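Local atomic coordinates of uncharacterized protein (Bacteroides caccae, PDB entry 4L7A), a protein that is of unknown function but is probably a zinc-binding metallopeptidase. Residues E201-Y209 against L248-A256. Residues are numbered along the deposited sequence; the frame is centred on the assembly and turned at random.
Sequences EVTACFLTY and LDLLRKVIA
Leu207 and Phe206 carry the apolar part of this helix pair. Leu207 CD2 lies 3.7 Å from Leu248 CD1, meets Leu251 CG and comes within 3.6 Å of Arg252 N, while its CB faces Ile255 CD1; the leucine packs against four residues. Phe206 CD2 touches Leu248 CD2 at 3.6 Å.

The second contact is CH-pi: Arg252 CD sits over one face of the Phe206 ring, 3.8 Å from its centroid and 14° off the normal. A bend at chi3 (64°) turns the guanidinium back along its own helix, where NE and NH2 both donate to Asp249 OD1, NH2 at 2.8 Å in a salt bridge. Both nitrogens meet that oxygen in the guanidinium plane, which should limit its rotation; NE lies 3.6 Å from Phe206 CZ, oblique to the ring.

No direct hydrogen bond joins the segments; water does so instead. One molecule donates to Leu207 O and Arg252 O, and another links Tyr209 O (2.7 Å) to Arg252 NH1.

Trp214 meets Phe206 edge-to-face, and helix 59-81 backs Leu251 and Ile255. The axes of 201-208 and 248-256 approach to 8.7 Å at 48°, an oblique packing of helix 195-208 on helix 248-260 within this largely helical, putative metallopeptidase.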
ATOM      1  N   GLU A 201       5.325   1.413   9.322  1.00 17.05           N
ATOM      2  CA  GLU A 201       6.446   1.243   8.394  1.00 18.30           C
ATOM      3  C   GLU A 201       7.068  -0.135   8.482  1.00 17.54           C
ATOM      4  O   GLU A 201       7.408  -0.722   7.451  1.00 16.10           O
ATOM      5  CB  GLU A 201       7.521   2.286   8.631  1.00 18.63           C
ATOM      6  CG  GLU A 201       7.155   3.717   8.136  1.00 20.54           C
ATOM      7  CD  GLU A 201       7.164   3.797   6.604  1.00 22.75           C
ATOM      8  OE1 GLU A 201       8.270   4.005   6.059  1.00 25.63           O
ATOM      9  OE2 GLU A 201       6.099   3.608   5.961  1.00 22.41           O
ATOM     10  N   VAL A 202       7.235  -0.656   9.692  1.00 18.09           N
ATOM     11  CA  VAL A 202       7.792  -1.994   9.834  1.00 18.90           C
ATOM     12  C   VAL A 202       6.884  -2.956   9.109  1.00 18.79           C
ATOM     13  O   VAL A 202       7.318  -3.750   8.328  1.00 19.43           O
ATOM     14  CB  VAL A 202       8.010  -2.355  11.305  1.00 21.42           C
ATOM     15  CG1 VAL A 202       8.331  -3.843  11.462  1.00 21.46           C
ATOM     16  CG2 VAL A 202       9.119  -1.517  11.882  1.00 21.07           C
ATOM     17  N   THR A 203       5.585  -2.853   9.324  1.00 19.74           N
ATOM     18  CA  THR A 203       4.611  -3.725   8.685  1.00 18.89           C
ATOM     19  C   THR A 203       4.621  -3.611   7.157  1.00 17.73           C
ATOM     20  O   THR A 203       4.685  -4.615   6.436  1.00 17.29           O
ATOM     21  CB  THR A 203       3.167  -3.371   9.188  1.00 20.24           C
ATOM     22  OG1 THR A 203       3.111  -3.343  10.623  1.00 20.61           O
ATOM     23  CG2 THR A 203       2.148  -4.379   8.668  1.00 21.14           C
ATOM     24  N   ALA A 204       4.579  -2.369   6.638  1.00 18.54           N
ATOM     25  CA  ALA A 204       4.540  -2.115   5.211  1.00 17.44           C
ATOM     26  C   ALA A 204       5.848  -2.483   4.511  1.00 19.10           C
ATOM     27  O   ALA A 204       5.820  -2.989   3.360  1.00 18.73           O
ATOM     28  CB  ALA A 204       4.251  -0.666   4.945  1.00 17.54           C
ATOM     29  N   CYS A 205       6.964  -2.209   5.167  1.00 17.20           N
ATOM     30  CA  CYS A 205       8.272  -2.638   4.597  1.00 17.97           C
ATOM     31  C   CYS A 205       8.402  -4.159   4.593  1.00 17.34           C
ATOM     32  O   CYS A 205       8.811  -4.771   3.598  1.00 16.47           O
ATOM     33  CB  CYS A 205       9.438  -2.016   5.333  1.00 17.78           C
ATOM     34  SG  CYS A 205       9.578  -0.198   5.119  1.00 21.06           S
ATOM     35  N   PHE A 206       8.035  -4.785   5.702  1.00 18.20           N
ATOM     36  CA  PHE A 206       8.121  -6.213   5.784  1.00 18.89           C
ATOM     37  C   PHE A 206       7.263  -6.874   4.709  1.00 20.80           C
ATOM     38  O   PHE A 206       7.719  -7.833   4.065  1.00 21.29           O
ATOM     39  CB  PHE A 206       7.706  -6.727   7.165  1.00 20.26           C
ATOM     40  CG  PHE A 206       7.944  -8.189   7.344  1.00 20.32           C
ATOM     41  CD1 PHE A 206       9.241  -8.689   7.384  1.00 20.17           C
ATOM     42  CD2 PHE A 206       6.885  -9.066   7.426  1.00 20.31           C
ATOM     43  CE1 PHE A 206       9.500 -10.061   7.528  1.00 20.51           C
ATOM     44  CE2 PHE A 206       7.120 -10.438   7.591  1.00 20.95           C
ATOM     45  CZ  PHE A 206       8.449 -10.938   7.645  1.00 21.78           C
ATOM     46  N   LEU A 207       6.060  -6.342   4.464  1.00 18.93           N
ATOM     47  CA  LEU A 207       5.190  -6.960   3.512  1.00 19.05           C
ATOM     48  C   LEU A 207       5.603  -6.755   2.058  1.00 18.63           C
ATOM     49  O   LEU A 207       5.311  -7.587   1.263  1.00 19.97           O
ATOM     50  CB  LEU A 207       3.719  -6.521   3.723  1.00 19.65           C
ATOM     51  CG  LEU A 207       3.051  -6.991   5.000  1.00 21.29           C
ATOM     52  CD1 LEU A 207       1.570  -6.523   5.051  1.00 22.03           C
ATOM     53  CD2 LEU A 207       3.127  -8.525   5.059  1.00 22.78           C
ATOM     54  N   THR A 208       6.259  -5.645   1.723  1.00 18.65           N
ATOM     55  CA  THR A 208       6.533  -5.289   0.346  1.00 17.84           C
ATOM     56  C   THR A 208       8.024  -5.457  -0.085  1.00 18.57           C
ATOM     57  O   THR A 208       8.273  -5.741  -1.243  1.00 17.78           O
ATOM     58  CB  THR A 208       6.151  -3.831   0.027  1.00 17.25           C
ATOM     59  OG1 THR A 208       6.864  -2.920   0.875  1.00 15.72           O
ATOM     60  CG2 THR A 208       4.694  -3.606   0.215  1.00 18.00           C
ATOM     61  N   TYR A 209       8.981  -5.313   0.845  1.00 19.85           N
ATOM     62  CA  TYR A 209      10.427  -5.447   0.506  1.00 20.10           C
ATOM     63  C   TYR A 209      10.807  -6.890   0.111  1.00 21.38           C
ATOM     64  O   TYR A 209      10.486  -7.830   0.854  1.00 21.88           O
ATOM     65  CB  TYR A 209      11.304  -5.045   1.682  1.00 19.87           C
ATOM     66  CG  TYR A 209      11.463  -3.555   1.926  1.00 20.70           C
ATOM     67  CD1 TYR A 209      10.591  -2.631   1.371  1.00 20.61           C
ATOM     68  CD2 TYR A 209      12.412  -3.089   2.845  1.00 20.11           C
ATOM     69  CE1 TYR A 209      10.747  -1.263   1.602  1.00 21.34           C
ATOM     70  CE2 TYR A 209      12.560  -1.727   3.094  1.00 20.73           C
ATOM     71  CZ  TYR A 209      11.747  -0.825   2.466  1.00 20.41           C
ATOM     72  OH  TYR A 209      11.877   0.498   2.724  1.00 18.23           O
ATOM     73  N   LEU A 248       1.922 -13.011   9.545  1.00 22.21           N
ATOM     74  CA  LEU A 248       2.490 -11.970   8.761  1.00 23.43           C
ATOM     75  C   LEU A 248       3.592 -12.463   7.760  1.00 24.12           C
ATOM     76  O   LEU A 248       3.659 -11.980   6.619  1.00 22.07           O
ATOM     77  CB  LEU A 248       3.087 -10.894   9.666  1.00 24.65           C
ATOM     78  CG  LEU A 248       3.431  -9.563   8.970  1.00 25.50           C
ATOM     79  CD1 LEU A 248       2.162  -8.838   8.597  1.00 25.69           C
ATOM     80  CD2 LEU A 248       4.259  -8.671   9.884  1.00 27.02           C
ATOM     81  N   ASP A 249       4.426 -13.415   8.175  1.00 23.82           N
ATOM     82  CA  ASP A 249       5.443 -13.988   7.261  1.00 25.88           C
ATOM     83  C   ASP A 249       4.770 -14.646   6.066  1.00 24.99           C
ATOM     84  O   ASP A 249       5.182 -14.439   4.916  1.00 25.42           O
ATOM     85  CB  ASP A 249       6.421 -14.968   7.970  1.00 27.62           C
ATOM     86  CG  ASP A 249       7.652 -15.299   7.104  1.00 33.15           C
ATOM     87  OD1 ASP A 249       8.311 -14.386   6.485  1.00 37.65           O
ATOM     88  OD2 ASP A 249       7.985 -16.494   7.001  1.00 39.05           O
ATOM     89  N   LEU A 250       3.708 -15.394   6.326  1.00 23.48           N
ATOM     90  CA  LEU A 250       2.946 -15.990   5.252  1.00 23.65           C
ATOM     91  C   LEU A 250       2.373 -14.916   4.319  1.00 22.86           C
ATOM     92  O   LEU A 250       2.399 -15.078   3.106  1.00 22.15           O
ATOM     93  CB  LEU A 250       1.827 -16.840   5.838  1.00 24.28           C
ATOM     94  CG  LEU A 250       0.947 -17.521   4.806  1.00 25.74           C
ATOM     95  CD1 LEU A 250       1.803 -18.398   3.892  1.00 25.55           C
ATOM     96  CD2 LEU A 250      -0.219 -18.336   5.522  1.00 26.66           C
ATOM     97  N   LEU A 251       1.815 -13.854   4.905  1.00 21.94           N
ATOM     98  CA  LEU A 251       1.241 -12.760   4.128  1.00 23.12           C
ATOM     99  C   LEU A 251       2.317 -12.101   3.266  1.00 21.34           C
ATOM    100  O   LEU A 251       2.085 -11.827   2.091  1.00 21.09           O
ATOM    101  CB  LEU A 251       0.515 -11.720   5.003  1.00 21.65           C
ATOM    102  CG  LEU A 251      -0.137 -10.507   4.301  1.00 21.76           C
ATOM    103  CD1 LEU A 251      -1.160 -10.910   3.294  1.00 22.27           C
ATOM    104  CD2 LEU A 251      -0.823  -9.644   5.303  1.00 21.80           C
ATOM    105  N   ARG A 252       3.491 -11.876   3.828  1.00 20.94           N
ATOM    106  CA  ARG A 252       4.625 -11.369   3.016  1.00 22.02           C
ATOM    107  C   ARG A 252       4.910 -12.245   1.774  1.00 22.83           C
ATOM    108  O   ARG A 252       5.105 -11.724   0.673  1.00 20.18           O
ATOM    109  CB  ARG A 252       5.897 -11.229   3.872  1.00 22.80           C
ATOM    110  CG  ARG A 252       7.142 -10.795   3.066  1.00 22.77           C
ATOM    111  CD  ARG A 252       8.414 -10.866   3.941  1.00 24.38           C
ATOM    112  NE  ARG A 252       8.669 -12.242   4.327  1.00 24.54           N
ATOM    113  CZ  ARG A 252       9.346 -13.119   3.567  1.00 27.86           C
ATOM    114  NH1 ARG A 252       9.855 -12.759   2.408  1.00 26.76           N
ATOM    115  NH2 ARG A 252       9.514 -14.382   3.962  1.00 28.30           N
ATOM    116  N   LYS A 253       4.907 -13.565   1.967  1.00 23.78           N
ATOM    117  CA  LYS A 253       5.213 -14.500   0.898  1.00 25.15           C
ATOM    118  C   LYS A 253       4.117 -14.549  -0.122  1.00 23.43           C
ATOM    119  O   LYS A 253       4.395 -14.618  -1.309  1.00 23.81           O
ATOM    120  CB  LYS A 253       5.469 -15.896   1.446  1.00 29.15           C
ATOM    121  CG  LYS A 253       6.853 -16.035   2.062  1.00 35.75           C
ATOM    122  CD  LYS A 253       6.862 -16.914   3.330  1.00 43.11           C
ATOM    123  CE  LYS A 253       6.626 -18.373   3.032  1.00 48.87           C
ATOM    124  NZ  LYS A 253       7.902 -19.042   2.777  1.00 55.22           N
ATOM    125  N   VAL A 254       2.878 -14.506   0.345  1.00 21.93           N
ATOM    126  CA  VAL A 254       1.734 -14.512  -0.553  1.00 22.67           C
ATOM    127  C   VAL A 254       1.708 -13.238  -1.430  1.00 21.57           C
ATOM    128  O   VAL A 254       1.507 -13.325  -2.631  1.00 23.66           O
ATOM    129  CB  VAL A 254       0.437 -14.741   0.224  1.00 23.33           C
ATOM    130  CG1 VAL A 254      -0.787 -14.396  -0.621  1.00 22.83           C
ATOM    131  CG2 VAL A 254       0.396 -16.211   0.702  1.00 24.31           C
ATOM    132  N   ILE A 255       2.006 -12.093  -0.844  1.00 19.98           N
ATOM    133  CA  ILE A 255       2.127 -10.850  -1.604  1.00 19.41           C
ATOM    134  C   ILE A 255       3.216 -10.959  -2.671  1.00 20.26           C
ATOM    135  O   ILE A 255       2.955 -10.671  -3.842  1.00 19.43           O
ATOM    136  CB  ILE A 255       2.385  -9.649  -0.676  1.00 18.78           C
ATOM    137  CG1 ILE A 255       1.074  -9.338   0.060  1.00 18.03           C
ATOM    138  CG2 ILE A 255       2.889  -8.409  -1.485  1.00 19.22           C
ATOM    139  CD1 ILE A 255       1.147  -8.390   1.196  1.00 19.35           C
ATOM    140  N   ALA A 256       4.410 -11.452  -2.295  1.00 21.07           N
ATOM    141  CA  ALA A 256       5.472 -11.643  -3.260  1.00 21.87           C
ATOM    142  C   ALA A 256       5.090 -12.603  -4.406  1.00 23.50           C
ATOM    143  O   ALA A 256       5.424 -12.348  -5.572  1.00 24.68           O
ATOM    144  CB  ALA A 256       6.766 -12.142  -2.578  1.00 22.74           C
TER
HETATM  145  O   HOH W   1       6.497  -9.483  -0.179  1.00 24.55           O
HETATM  146  O   HOH W   2       9.149 -10.205   0.594  1.00 22.90           O